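Local structure of HD domain-containing protein (Aquifex aeolicus, 2HEK) at residues A[18-27]-A[116-125]; A[5-16]-A[56-64]. The protein binds GDP and a zinc ion, and is probably a dGTPase-like member of the HD-domain family, its function not yet established. All coordinates share one frame; numbering follows the deposited sequence.

Contact 1: residues A[18-27]-A[116-125]; sequences AGLRLIDSFP and TEIYEILKQD. With GDP (guanosine-5'-diphosphate), chain H.
Helix 18-23, with R21 and L22 on its contact side, runs almost antiparallel to helix 117-123 at 167°, the two axes 9.9 Å apart at their closest. This antiparallel pair packs the helix that follows the N-terminal hairpin against helix 117-123 of the HD-family region, and it illustrates how such a pair can be apolar in the middle and polar at its ends. L22 lies at the middle: its CD2 branch reaches I121 CG2 at 3.6 Å as the two side chains slide past one another, and also meets I118 CD1, while CD1 turns to L122. L79 of helix 74-82 also packs on L22. At one end, R21 and D125 approach from opposite directions and form a salt bridge. NH1 gives the short bond, 2.7 Å to D125 OD2, meeting it on the syn side; the planes of guanidinium and carboxylate are 33° apart. A water accepts weakly from R21 NH2 and donates to D125 OD1. At the other end, helix 26-29 begins after S25, at the N-cap position, whose OG donates to L22 O in the carbonyl plane, on a lone pair; L22 O also accepts from S25 N. E117 lays its carboxylate against S25 CB, its CG held between backbone N and carbonyl carbon (chi1 52°). D24 OD1 accepts from the guanine N1 of GDP at 2.9 Å and more weakly from N2. Beyond S25, the amide F26 N donates to E117 OE2 at 3.1 Å, reaching it from above the carboxylate plane.

Contact 2: residues A[5-16]-A[56-64]; sequences FSDPLYGFVRVG and LGVYHITER. With GDP (guanosine-5'-diphosphate), chain H.
Y10 slides past H60 and crosses I61, both on helix 56-64, and can be followed outward from its backbone. Its CB sits 3.7 Å from H60 NE2, and CG, anti to the carbonyl carbon (chi1 -58°), brings one ring face over H60 CD2 at 3.4 Å. The two rings are oblique, their planes 39° apart, and L9 CB lies over the other face of the tyrosine. Further out, CE1 meets G57 CA, CE2 touches I61 CD1 at 3.7 Å, and the hydroxyl OH passes 3.3 Å from I61 CG1 before hydrogen-bonding D164 of helix 160-173. Replacing this tyrosine by alanine is likely to leave D164 without this partner and open a gap beside G57, H60 and I61. Y10 sits in the turn of the N-terminal beta hairpin, strand 2-7 antiparallel to strand 11-16, with a classic beta bulge where Y10 and G11 face D7 and an Asx turn from D7 OD1 to L9 N; D7 OD2 forms a salt bridge with R168 of helix 160-173. Strand 11-16 crosses helix 56-64, which carries part of the HD domain, at 82°. V13 spreads both methyls over H60 CB. H60 ND1 shares a water with R14 O and E63 OE1, and a second water links R14 O to E63 OE2, which also forms a salt bridge with K78. Y59 brings its ring edge to R14 O, with CE1 3.3 Å away. On F5, L56 CD1 makes a CH-pi contact over one face, 4.2 Å from the ring centroid, and GDP O2' lies over the opposite one, while F5 CE1 comes 3.2 Å from GDP C4.

Overall arrangement
The two contacts show how neighbouring elements around one nucleotide can differ in chemistry with depth. Contact 2 is the buried one, a hairpin laid across a helix, where aromatic and aliphatic groups dominate and waters bridge the polar atoms. Contact 1 is only partly buried, a helix pair with an apolar centre, a salt bridge at one end and a carboxylate-to-amide bond at the other. Strand 11-16 leads directly into helix 17-23, so the first segments of both follow in the chain, and they touch: I23 CD1 packs on L56 CD2 at 3.5 Å and on V15 CG1. Both reach the same GDP, 5-16 through a ring beside the guanine, 18-27 through a carboxylate hydrogen-bonded to it.

Contact 1: residues A[18-27]-A[116-125]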
loop_
_atom_site.group_PDB
_atom_site.type_symbol
_atom_site.label_atom_id
_atom_site.label_comp_id
_atom_site.label_asym_id
_atom_site.label_seq_id
_atom_site.Cartn_x
_atom_site.Cartn_y
_atom_site.Cartn_z
ATOM N N ALA A 18 -6.303 27.628 -17.409
ATOM C CA ALA A 18 -7.679 28.028 -17.099
ATOM C C ALA A 18 -8.049 27.581 -15.679
ATOM O O ALA A 18 -8.611 28.352 -14.888
ATOM C CB ALA A 18 -8.678 27.488 -18.149
ATOM N N GLY A 19 -7.676 26.346 -15.337
ATOM C CA GLY A 19 -7.943 25.830 -13.997
ATOM C C GLY A 19 -7.249 26.613 -12.905
ATOM O O GLY A 19 -7.863 26.899 -11.868
ATOM N N LEU A 20 -5.974 26.967 -13.119
ATOM C CA LEU A 20 -5.233 27.772 -12.130
ATOM C C LEU A 20 -5.880 29.118 -11.841
ATOM O O LEU A 20 -5.943 29.555 -10.681
ATOM C CB LEU A 20 -3.800 28.015 -12.602
ATOM C CG LEU A 20 -2.844 28.630 -11.579
ATOM C CD1 LEU A 20 -2.522 27.633 -10.477
ATOM C CD2 LEU A 20 -1.569 29.109 -12.256
ATOM N N ARG A 21 -6.367 29.781 -12.893
ATOM C CA ARG A 21 -7.013 31.097 -12.734
ATOM C C ARG A 21 -8.249 30.948 -11.865
ATOM O O ARG A 21 -8.528 31.777 -10.958
ATOM C CB ARG A 21 -7.384 31.659 -14.113
ATOM C CG ARG A 21 -6.195 32.171 -14.958
ATOM C CD ARG A 21 -6.686 32.912 -16.258
ATOM N NE ARG A 21 -6.241 32.259 -17.500
ATOM C CZ ARG A 21 -7.046 31.804 -18.462
ATOM N NH1 ARG A 21 -8.370 31.942 -18.358
ATOM N NH2 ARG A 21 -6.523 31.213 -19.535
ATOM N N LEU A 22 -8.974 29.852 -12.098
ATOM C CA LEU A 22 -10.151 29.537 -11.274
ATOM C C LEU A 22 -9.768 29.163 -9.849
ATOM O O LEU A 22 -10.387 29.620 -8.883
ATOM C CB LEU A 22 -10.967 28.426 -11.948
ATOM C CG LEU A 22 -11.641 28.812 -13.278
ATOM C CD1 LEU A 22 -12.002 27.548 -14.068
ATOM C CD2 LEU A 22 -12.890 29.695 -13.025
ATOM N N ILE A 23 -8.749 28.318 -9.708
ATOM C CA ILE A 23 -8.281 27.933 -8.366
ATOM C C ILE A 23 -7.869 29.140 -7.509
ATOM O O ILE A 23 -8.175 29.213 -6.311
ATOM C CB ILE A 23 -7.137 26.928 -8.479
ATOM C CG1 ILE A 23 -7.723 25.612 -8.956
ATOM C CG2 ILE A 23 -6.419 26.755 -7.146
ATOM C CD1 ILE A 23 -6.688 24.699 -9.533
ATOM N N ASP A 24 -7.202 30.097 -8.140
ATOM C CA ASP A 24 -6.749 31.289 -7.437
ATOM C C ASP A 24 -7.855 32.291 -7.066
ATOM O O ASP A 24 -7.621 33.209 -6.286
ATOM C CB ASP A 24 -5.597 31.942 -8.219
ATOM C CG ASP A 24 -4.340 31.057 -8.239
ATOM O OD1 ASP A 24 -4.064 30.388 -7.219
ATOM O OD2 ASP A 24 -3.641 31.000 -9.280
ATOM N N SER A 25 -9.063 32.114 -7.571
ATOM C CA SER A 25 -10.153 33.085 -7.231
ATOM C C SER A 25 -10.653 32.885 -5.821
ATOM O O SER A 25 -10.541 31.780 -5.262
ATOM C CB SER A 25 -11.306 32.961 -8.217
ATOM O OG SER A 25 -11.985 31.734 -8.019
ATOM N N PHE A 26 -11.195 33.945 -5.222
ATOM C CA PHE A 26 -11.721 33.885 -3.869
ATOM C C PHE A 26 -12.835 32.835 -3.654
ATOM O O PHE A 26 -12.831 32.157 -2.641
ATOM C CB PHE A 26 -12.185 35.281 -3.406
ATOM C CG PHE A 26 -12.966 35.277 -2.118
ATOM C CD1 PHE A 26 -12.338 35.574 -0.905
ATOM C CD2 PHE A 26 -14.330 35.007 -2.114
ATOM C CE1 PHE A 26 -13.066 35.581 0.302
ATOM C CE2 PHE A 26 -15.066 34.995 -0.915
ATOM C CZ PHE A 26 -14.437 35.279 0.291
ATOM N N PRO A 27 -13.820 32.720 -4.573
ATOM C CA PRO A 27 -14.842 31.671 -4.310
ATOM C C PRO A 27 -14.282 30.228 -4.305
ATOM O O PRO A 27 -14.818 29.362 -3.605
ATOM C CB PRO A 27 -15.831 31.847 -5.464
ATOM C CG PRO A 27 -15.625 33.310 -5.913
ATOM C CD PRO A 27 -14.136 33.499 -5.786
ATOM N N THR A 116 -19.899 36.083 -9.541
ATOM C CA THR A 116 -18.585 36.436 -8.990
ATOM C C THR A 116 -17.562 36.517 -10.115
ATOM O O THR A 116 -17.912 36.289 -11.283
ATOM C CB THR A 116 -18.108 35.372 -7.952
ATOM O OG1 THR A 116 -17.900 34.128 -8.626
ATOM C CG2 THR A 116 -19.135 35.193 -6.812
ATOM N N GLU A 117 -16.292 36.780 -9.780
ATOM C CA GLU A 117 -15.195 36.776 -10.763
ATOM C C GLU A 117 -15.094 35.482 -11.561
ATOM O O GLU A 117 -14.504 35.477 -12.632
ATOM C CB GLU A 117 -13.831 37.099 -10.102
ATOM C CG GLU A 117 -13.489 36.232 -8.870
ATOM C CD GLU A 117 -12.072 36.486 -8.283
ATOM O OE1 GLU A 117 -11.119 36.752 -9.081
ATOM O OE2 GLU A 117 -11.913 36.412 -7.027
ATOM N N ILE A 118 -15.633 34.367 -11.040
ATOM C CA ILE A 118 -15.619 33.102 -11.806
ATOM C C ILE A 118 -16.154 33.325 -13.229
ATOM O O ILE A 118 -15.568 32.867 -14.196
ATOM C CB ILE A 118 -16.428 31.965 -11.105
ATOM C CG1 ILE A 118 -15.828 31.621 -9.733
ATOM C CG2 ILE A 118 -16.543 30.712 -11.988
ATOM C CD1 ILE A 118 -14.440 31.083 -9.804
ATOM N N TYR A 119 -17.263 34.044 -13.370
ATOM C CA TYR A 119 -17.822 34.245 -14.722
ATOM C C TYR A 119 -16.815 34.894 -15.694
ATOM O O TYR A 119 -16.561 34.396 -16.827
ATOM C CB TYR A 119 -19.112 35.084 -14.648
ATOM C CG TYR A 119 -19.870 34.981 -15.957
ATOM C CD1 TYR A 119 -20.569 33.808 -16.291
ATOM C CD2 TYR A 119 -19.851 36.029 -16.877
ATOM C CE1 TYR A 119 -21.263 33.687 -17.510
ATOM C CE2 TYR A 119 -20.543 35.930 -18.108
ATOM C CZ TYR A 119 -21.234 34.751 -18.405
ATOM O OH TYR A 119 -21.877 34.616 -19.601
ATOM N N GLU A 120 -16.221 36.007 -15.262
ATOM C CA GLU A 120 -15.233 36.718 -16.081
ATOM C C GLU A 120 -14.065 35.817 -16.414
ATOM O O GLU A 120 -13.527 35.827 -17.538
ATOM C CB GLU A 120 -14.739 37.959 -15.344
ATOM C CG GLU A 120 -15.601 39.187 -15.580
ATOM C CD GLU A 120 -16.930 39.161 -14.824
ATOM O OE1 GLU A 120 -17.874 39.830 -15.305
ATOM O OE2 GLU A 120 -17.043 38.481 -13.756
ATOM N N ILE A 121 -13.661 35.011 -15.439
ATOM C CA ILE A 121 -12.558 34.097 -15.689
ATOM C C ILE A 121 -12.934 33.105 -16.787
ATOM O O ILE A 121 -12.174 32.912 -17.758
ATOM C CB ILE A 121 -12.096 33.373 -14.364
ATOM C CG1 ILE A 121 -11.498 34.393 -13.389
ATOM C CG2 ILE A 121 -11.088 32.260 -14.717
ATOM C CD1 ILE A 121 -11.420 33.921 -11.891
ATOM N N LEU A 122 -14.096 32.461 -16.660
ATOM C CA LEU A 122 -14.529 31.497 -17.713
ATOM C C LEU A 122 -14.718 32.151 -19.108
ATOM O O LEU A 122 -14.414 31.533 -20.165
ATOM C CB LEU A 122 -15.823 30.805 -17.287
ATOM C CG LEU A 122 -15.770 29.879 -16.053
ATOM C CD1 LEU A 122 -17.177 29.506 -15.621
ATOM C CD2 LEU A 122 -14.982 28.639 -16.447
ATOM N N LYS A 123 -15.189 33.407 -19.114
ATOM C CA LYS A 123 -15.400 34.135 -20.386
ATOM C C LYS A 123 -14.123 34.335 -21.192
ATOM O O LYS A 123 -14.191 34.496 -22.404
ATOM C CB LYS A 123 -16.091 35.489 -20.178
ATOM C CG LYS A 123 -17.596 35.382 -20.104
ATOM C CD LYS A 123 -18.230 35.055 -21.484
ATOM C CE LYS A 123 -18.655 36.337 -22.222
ATOM N NZ LYS A 123 -18.874 36.079 -23.646
ATOM N N GLN A 124 -12.960 34.300 -20.530
ATOM C CA GLN A 124 -11.687 34.361 -21.236
ATOM C C GLN A 124 -11.457 33.179 -22.169
ATOM O O GLN A 124 -10.775 33.314 -23.190
ATOM C CB GLN A 124 -10.506 34.495 -20.243
ATOM C CG GLN A 124 -10.650 35.689 -19.279
ATOM C CD GLN A 124 -11.057 36.979 -19.997
ATOM O OE1 GLN A 124 -10.392 37.393 -20.959
ATOM N NE2 GLN A 124 -12.159 37.620 -19.537
ATOM N N ASP A 125 -12.010 32.021 -21.819
ATOM C CA ASP A 125 -11.821 30.806 -22.594
ATOM C C ASP A 125 -13.090 30.262 -23.284
ATOM O O ASP A 125 -12.967 29.504 -24.251
ATOM C CB ASP A 125 -11.252 29.713 -21.681
ATOM C CG ASP A 125 -9.930 30.125 -21.030
ATOM O OD1 ASP A 125 -8.980 30.408 -21.792
ATOM O OD2 ASP A 125 -9.861 30.182 -19.769
HETATM P PB GDP H . 6.061 29.335 -7.400
HETATM O O1B GDP H . 7.105 28.495 -6.687
HETATM O O2B GDP H . 6.759 30.262 -8.379
HETATM O O3B GDP H . 5.126 28.427 -8.180
HETATM O O3A GDP H . 5.230 30.225 -6.319
HETATM P PA GDP H . 3.762 29.808 -5.766
HETATM O O1A GDP H . 2.761 29.680 -6.898
HETATM O O2A GDP H . 3.239 30.772 -4.724
HETATM O "O5'" GDP H . 4.054 28.372 -5.090
HETATM C "C5'" GDP H . 3.023 27.588 -4.506
HETATM C "C4'" GDP H . 3.125 26.182 -5.075
HETATM O "O4'" GDP H . 2.324 25.336 -4.254
HETATM C "C3'" GDP H . 2.583 26.080 -6.502
HETATM O "O3'" GDP H . 3.618 25.807 -7.460
HETATM C "C2'" GDP H . 1.556 24.959 -6.460
HETATM O "O2'" GDP H . 2.117 23.762 -7.000
HETATM C "C1'" GDP H . 1.247 24.741 -4.981
HETATM N N9 GDP H . -0.061 25.333 -4.550
HETATM C C8 GDP H . -0.821 24.868 -3.533
HETATM N N7 GDP H . -1.962 25.589 -3.362
HETATM C C5 GDP H . -1.956 26.556 -4.300
HETATM C C6 GDP H . -2.849 27.668 -4.700
HETATM O O6 GDP H . -3.906 27.890 -4.098
HETATM N N1 GDP H . -2.480 28.442 -5.730
HETATM C C2 GDP H . -1.329 28.260 -6.416
HETATM N N2 GDP H . -1.022 29.088 -7.444
HETATM N N3 GDP H . -0.456 27.265 -6.107
HETATM C C4 GDP H . -0.703 26.393 -5.080
HETATM O O HOH W 1 -6.484 29.048 -21.211
#

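Contact 2: residues A[5-16]-A[56-64]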
loop_
_atom_site.group_PDB
_atom_site.type_symbol
_atom_site.label_atom_id
_atom_site.label_comp_id
_atom_site.label_asym_id
_atom_site.label_seq_id
_atom_site.Cartn_x
_atom_site.Cartn_y
_atom_site.Cartn_z
ATOM N N PHE A 5 0.215 19.885 -8.179
ATOM C CA PHE A 5 -0.170 19.954 -6.762
ATOM C C PHE A 5 -0.016 18.567 -6.195
ATOM O O PHE A 5 -0.568 17.626 -6.760
ATOM C CB PHE A 5 -1.642 20.301 -6.636
ATOM C CG PHE A 5 -1.992 21.709 -7.066
ATOM C CD1 PHE A 5 -2.013 22.744 -6.149
ATOM C CD2 PHE A 5 -2.318 21.976 -8.394
ATOM C CE1 PHE A 5 -2.370 24.044 -6.534
ATOM C CE2 PHE A 5 -2.646 23.281 -8.811
ATOM C CZ PHE A 5 -2.673 24.312 -7.873
ATOM N N SER A 6 0.672 18.426 -5.067
ATOM C CA SER A 6 0.758 17.125 -4.381
ATOM C C SER A 6 -0.612 16.729 -3.930
ATOM O O SER A 6 -1.337 17.556 -3.357
ATOM C CB SER A 6 1.635 17.165 -3.103
ATOM O OG SER A 6 2.980 17.386 -3.437
ATOM N N ASP A 7 -0.944 15.459 -4.141
ATOM C CA ASP A 7 -2.223 14.911 -3.666
ATOM C C ASP A 7 -1.912 13.490 -3.290
ATOM O O ASP A 7 -1.595 12.686 -4.175
ATOM C CB ASP A 7 -3.297 14.954 -4.781
ATOM C CG ASP A 7 -4.704 14.537 -4.281
ATOM O OD1 ASP A 7 -4.808 13.816 -3.259
ATOM O OD2 ASP A 7 -5.729 14.919 -4.932
ATOM N N PRO A 8 -2.008 13.151 -1.985
ATOM C CA PRO A 8 -1.640 11.783 -1.553
ATOM C C PRO A 8 -2.511 10.700 -2.195
ATOM O O PRO A 8 -2.096 9.535 -2.231
ATOM C CB PRO A 8 -1.877 11.815 -0.034
ATOM C CG PRO A 8 -2.841 12.965 0.193
ATOM C CD PRO A 8 -2.450 13.985 -0.851
ATOM N N LEU A 9 -3.686 11.062 -2.749
ATOM C CA LEU A 9 -4.496 10.063 -3.433
ATOM C C LEU A 9 -3.910 9.702 -4.800
ATOM O O LEU A 9 -4.083 8.591 -5.266
ATOM C CB LEU A 9 -5.946 10.546 -3.617
ATOM C CG LEU A 9 -6.902 10.211 -2.469
ATOM C CD1 LEU A 9 -6.496 10.854 -1.107
ATOM C CD2 LEU A 9 -8.216 10.680 -2.955
ATOM N N TYR A 10 -3.239 10.637 -5.455
ATOM C CA TYR A 10 -2.923 10.457 -6.887
ATOM C C TYR A 10 -1.465 10.660 -7.197
ATOM O O TYR A 10 -1.050 10.412 -8.313
ATOM C CB TYR A 10 -3.728 11.473 -7.736
ATOM C CG TYR A 10 -5.212 11.309 -7.520
ATOM C CD1 TYR A 10 -5.982 12.378 -7.052
ATOM C CD2 TYR A 10 -5.837 10.068 -7.728
ATOM C CE1 TYR A 10 -7.351 12.229 -6.817
ATOM C CE2 TYR A 10 -7.217 9.911 -7.480
ATOM C CZ TYR A 10 -7.950 10.993 -7.055
ATOM O OH TYR A 10 -9.286 10.860 -6.831
ATOM N N GLY A 11 -0.694 11.138 -6.227
ATOM C CA GLY A 11 0.694 11.559 -6.485
ATOM C C GLY A 11 0.708 13.066 -6.736
ATOM O O GLY A 11 0.944 13.867 -5.819
ATOM N N PHE A 12 0.444 13.465 -7.967
ATOM C CA PHE A 12 0.341 14.914 -8.309
ATOM C C PHE A 12 -0.886 15.136 -9.162
ATOM O O PHE A 12 -1.257 14.251 -9.923
ATOM C CB PHE A 12 1.590 15.379 -9.061
ATOM C CG PHE A 12 2.801 15.469 -8.187
ATOM C CD1 PHE A 12 3.101 16.664 -7.510
ATOM C CD2 PHE A 12 3.622 14.363 -7.991
ATOM C CE1 PHE A 12 4.215 16.752 -6.688
ATOM C CE2 PHE A 12 4.739 14.446 -7.147
ATOM C CZ PHE A 12 5.024 15.638 -6.499
ATOM N N VAL A 13 -1.545 16.278 -8.995
ATOM C CA VAL A 13 -2.590 16.710 -9.929
ATOM C C VAL A 13 -2.054 17.879 -10.783
ATOM O O VAL A 13 -1.625 18.897 -10.252
ATOM C CB VAL A 13 -3.869 17.105 -9.170
ATOM C CG1 VAL A 13 -4.926 17.748 -10.124
ATOM C CG2 VAL A 13 -4.424 15.841 -8.415
ATOM N N ARG A 14 -2.064 17.694 -12.100
ATOM C CA ARG A 14 -1.542 18.680 -13.021
ATOM C C ARG A 14 -2.716 19.513 -13.475
ATOM O O ARG A 14 -3.726 18.967 -13.905
ATOM C CB ARG A 14 -0.898 17.982 -14.224
ATOM C CG ARG A 14 0.458 17.366 -13.910
ATOM C CD ARG A 14 1.063 16.654 -15.125
ATOM N NE ARG A 14 1.209 17.544 -16.294
ATOM C CZ ARG A 14 2.364 18.062 -16.709
ATOM N NH1 ARG A 14 3.487 17.799 -16.059
ATOM N NH2 ARG A 14 2.403 18.837 -17.788
ATOM N N VAL A 15 -2.593 20.826 -13.361
ATOM C CA VAL A 15 -3.633 21.754 -13.759
ATOM C C VAL A 15 -3.103 22.783 -14.788
ATOM O O VAL A 15 -2.039 23.372 -14.579
ATOM C CB VAL A 15 -4.166 22.525 -12.523
ATOM C CG1 VAL A 15 -5.341 23.427 -12.906
ATOM C CG2 VAL A 15 -4.625 21.526 -11.410
ATOM N N GLY A 16 -3.867 23.011 -15.862
ATOM C CA GLY A 16 -3.547 24.002 -16.894
ATOM C C GLY A 16 -3.928 25.419 -16.511
ATOM O O GLY A 16 -4.399 25.670 -15.407
ATOM N N LEU A 56 -9.994 19.553 -6.701
ATOM C CA LEU A 56 -8.794 19.265 -7.522
ATOM C C LEU A 56 -8.792 17.813 -7.927
ATOM O O LEU A 56 -8.448 17.469 -9.049
ATOM C CB LEU A 56 -7.495 19.566 -6.723
ATOM C CG LEU A 56 -7.166 21.017 -6.333
ATOM C CD1 LEU A 56 -5.757 21.162 -5.748
ATOM C CD2 LEU A 56 -7.257 21.868 -7.561
ATOM N N GLY A 57 -9.201 16.951 -7.003
ATOM C CA GLY A 57 -9.303 15.510 -7.273
ATOM C C GLY A 57 -10.375 15.206 -8.301
ATOM O O GLY A 57 -10.177 14.376 -9.192
ATOM N N VAL A 58 -11.525 15.874 -8.197
ATOM C CA VAL A 58 -12.588 15.693 -9.233
ATOM C C VAL A 58 -12.096 16.111 -10.641
ATOM O O VAL A 58 -12.268 15.381 -11.638
ATOM C CB VAL A 58 -13.880 16.430 -8.849
ATOM C CG1 VAL A 58 -14.939 16.260 -9.963
ATOM C CG2 VAL A 58 -14.447 15.881 -7.528
ATOM N N TYR A 59 -11.460 17.282 -10.714
ATOM C CA TYR A 59 -10.801 17.731 -11.941
ATOM C C TYR A 59 -9.853 16.636 -12.480
ATOM O O TYR A 59 -9.893 16.317 -13.646
ATOM C CB TYR A 59 -10.034 19.009 -11.667
ATOM C CG TYR A 59 -9.124 19.516 -12.771
ATOM C CD1 TYR A 59 -7.800 19.043 -12.910
ATOM C CD2 TYR A 59 -9.570 20.523 -13.649
ATOM C CE1 TYR A 59 -6.946 19.543 -13.956
ATOM C CE2 TYR A 59 -8.737 21.034 -14.663
ATOM C CZ TYR A 59 -7.432 20.547 -14.810
ATOM O OH TYR A 59 -6.642 21.066 -15.828
ATOM N N HIS A 60 -9.008 16.066 -11.629
ATOM C CA HIS A 60 -8.046 15.037 -12.055
ATOM C C HIS A 60 -8.725 13.732 -12.509
ATOM O O HIS A 60 -8.373 13.148 -13.566
ATOM C CB HIS A 60 -7.100 14.757 -10.868
ATOM C CG HIS A 60 -6.183 13.607 -11.102
ATOM N ND1 HIS A 60 -5.080 13.695 -11.921
ATOM C CD2 HIS A 60 -6.208 12.335 -10.633
ATOM C CE1 HIS A 60 -4.462 12.522 -11.947
ATOM N NE2 HIS A 60 -5.123 11.685 -11.167
ATOM N N ILE A 61 -9.713 13.253 -11.748
ATOM C CA ILE A 61 -10.440 12.047 -12.169
ATOM C C ILE A 61 -11.266 12.282 -13.451
ATOM O O ILE A 61 -11.323 11.409 -14.322
ATOM C CB ILE A 61 -11.346 11.470 -11.030
ATOM C CG1 ILE A 61 -10.453 10.946 -9.916
ATOM C CG2 ILE A 61 -12.239 10.280 -11.548
ATOM C CD1 ILE A 61 -9.600 9.713 -10.333
ATOM N N THR A 62 -11.870 13.469 -13.575
ATOM C CA THR A 62 -12.579 13.827 -14.805
ATOM C C THR A 62 -11.636 13.751 -16.002
ATOM O O THR A 62 -12.021 13.207 -17.031
ATOM C CB THR A 62 -13.202 15.237 -14.718
ATOM O OG1 THR A 62 -14.095 15.272 -13.585
ATOM C CG2 THR A 62 -14.000 15.547 -15.993
ATOM N N GLU A 63 -10.429 14.307 -15.864
ATOM C CA GLU A 63 -9.379 14.212 -16.912
ATOM C C GLU A 63 -9.144 12.776 -17.337
ATOM O O GLU A 63 -9.148 12.444 -18.550
ATOM C CB GLU A 63 -8.061 14.825 -16.426
ATOM C CG GLU A 63 -6.946 14.998 -17.507
ATOM C CD GLU A 63 -5.866 15.947 -17.001
ATOM O OE1 GLU A 63 -5.234 15.635 -15.957
ATOM O OE2 GLU A 63 -5.661 17.029 -17.624
ATOM N N ARG A 64 -8.942 11.912 -16.343
ATOM C CA ARG A 64 -8.665 10.506 -16.574
ATOM C C ARG A 64 -9.804 9.833 -17.325
ATOM O O ARG A 64 -9.575 9.106 -18.309
ATOM C CB ARG A 64 -8.417 9.797 -15.222
ATOM C CG ARG A 64 -7.074 10.122 -14.579
ATOM C CD ARG A 64 -5.935 9.339 -15.245
ATOM N NE ARG A 64 -4.668 9.439 -14.500
ATOM C CZ ARG A 64 -3.722 10.357 -14.714
ATOM N NH1 ARG A 64 -3.874 11.278 -15.661
ATOM N NH2 ARG A 64 -2.612 10.356 -13.975
HETATM P PB GDP H . 6.061 29.335 -7.400
HETATM O O1B GDP H . 7.105 28.495 -6.687
HETATM O O2B GDP H . 6.759 30.262 -8.379
HETATM O O3B GDP H . 5.126 28.427 -8.180
HETATM O O3A GDP H . 5.230 30.225 -6.319
HETATM P PA GDP H . 3.762 29.808 -5.766
HETATM O O1A GDP H . 2.761 29.680 -6.898
HETATM O O2A GDP H . 3.239 30.772 -4.724
HETATM O "O5'" GDP H . 4.054 28.372 -5.090
HETATM C "C5'" GDP H . 3.023 27.588 -4.506
HETATM C "C4'" GDP H . 3.125 26.182 -5.075
HETATM O "O4'" GDP H . 2.324 25.336 -4.254
HETATM C "C3'" GDP H . 2.583 26.080 -6.502
HETATM O "O3'" GDP H . 3.618 25.807 -7.460
HETATM C "C2'" GDP H . 1.556 24.959 -6.460
HETATM O "O2'" GDP H . 2.117 23.762 -7.000
HETATM C "C1'" GDP H . 1.247 24.741 -4.981
HETATM N N9 GDP H . -0.061 25.333 -4.550
HETATM C C8 GDP H . -0.821 24.868 -3.533
HETATM N N7 GDP H . -1.962 25.589 -3.362
HETATM C C5 GDP H . -1.956 26.556 -4.300
HETATM C C6 GDP H . -2.849 27.668 -4.700
HETATM O O6 GDP H . -3.906 27.890 -4.098
HETATM N N1 GDP H . -2.480 28.442 -5.730
HETATM C C2 GDP H . -1.329 28.260 -6.416
HETATM N N2 GDP H . -1.022 29.088 -7.444
HETATM N N3 GDP H . -0.456 27.265 -6.107
HETATM C C4 GDP H . -0.703 26.393 -5.080
HETATM O O HOH W 2 -4.786 16.163 -13.496
HETATM O O HOH W 3 -3.839 18.718 -16.849
#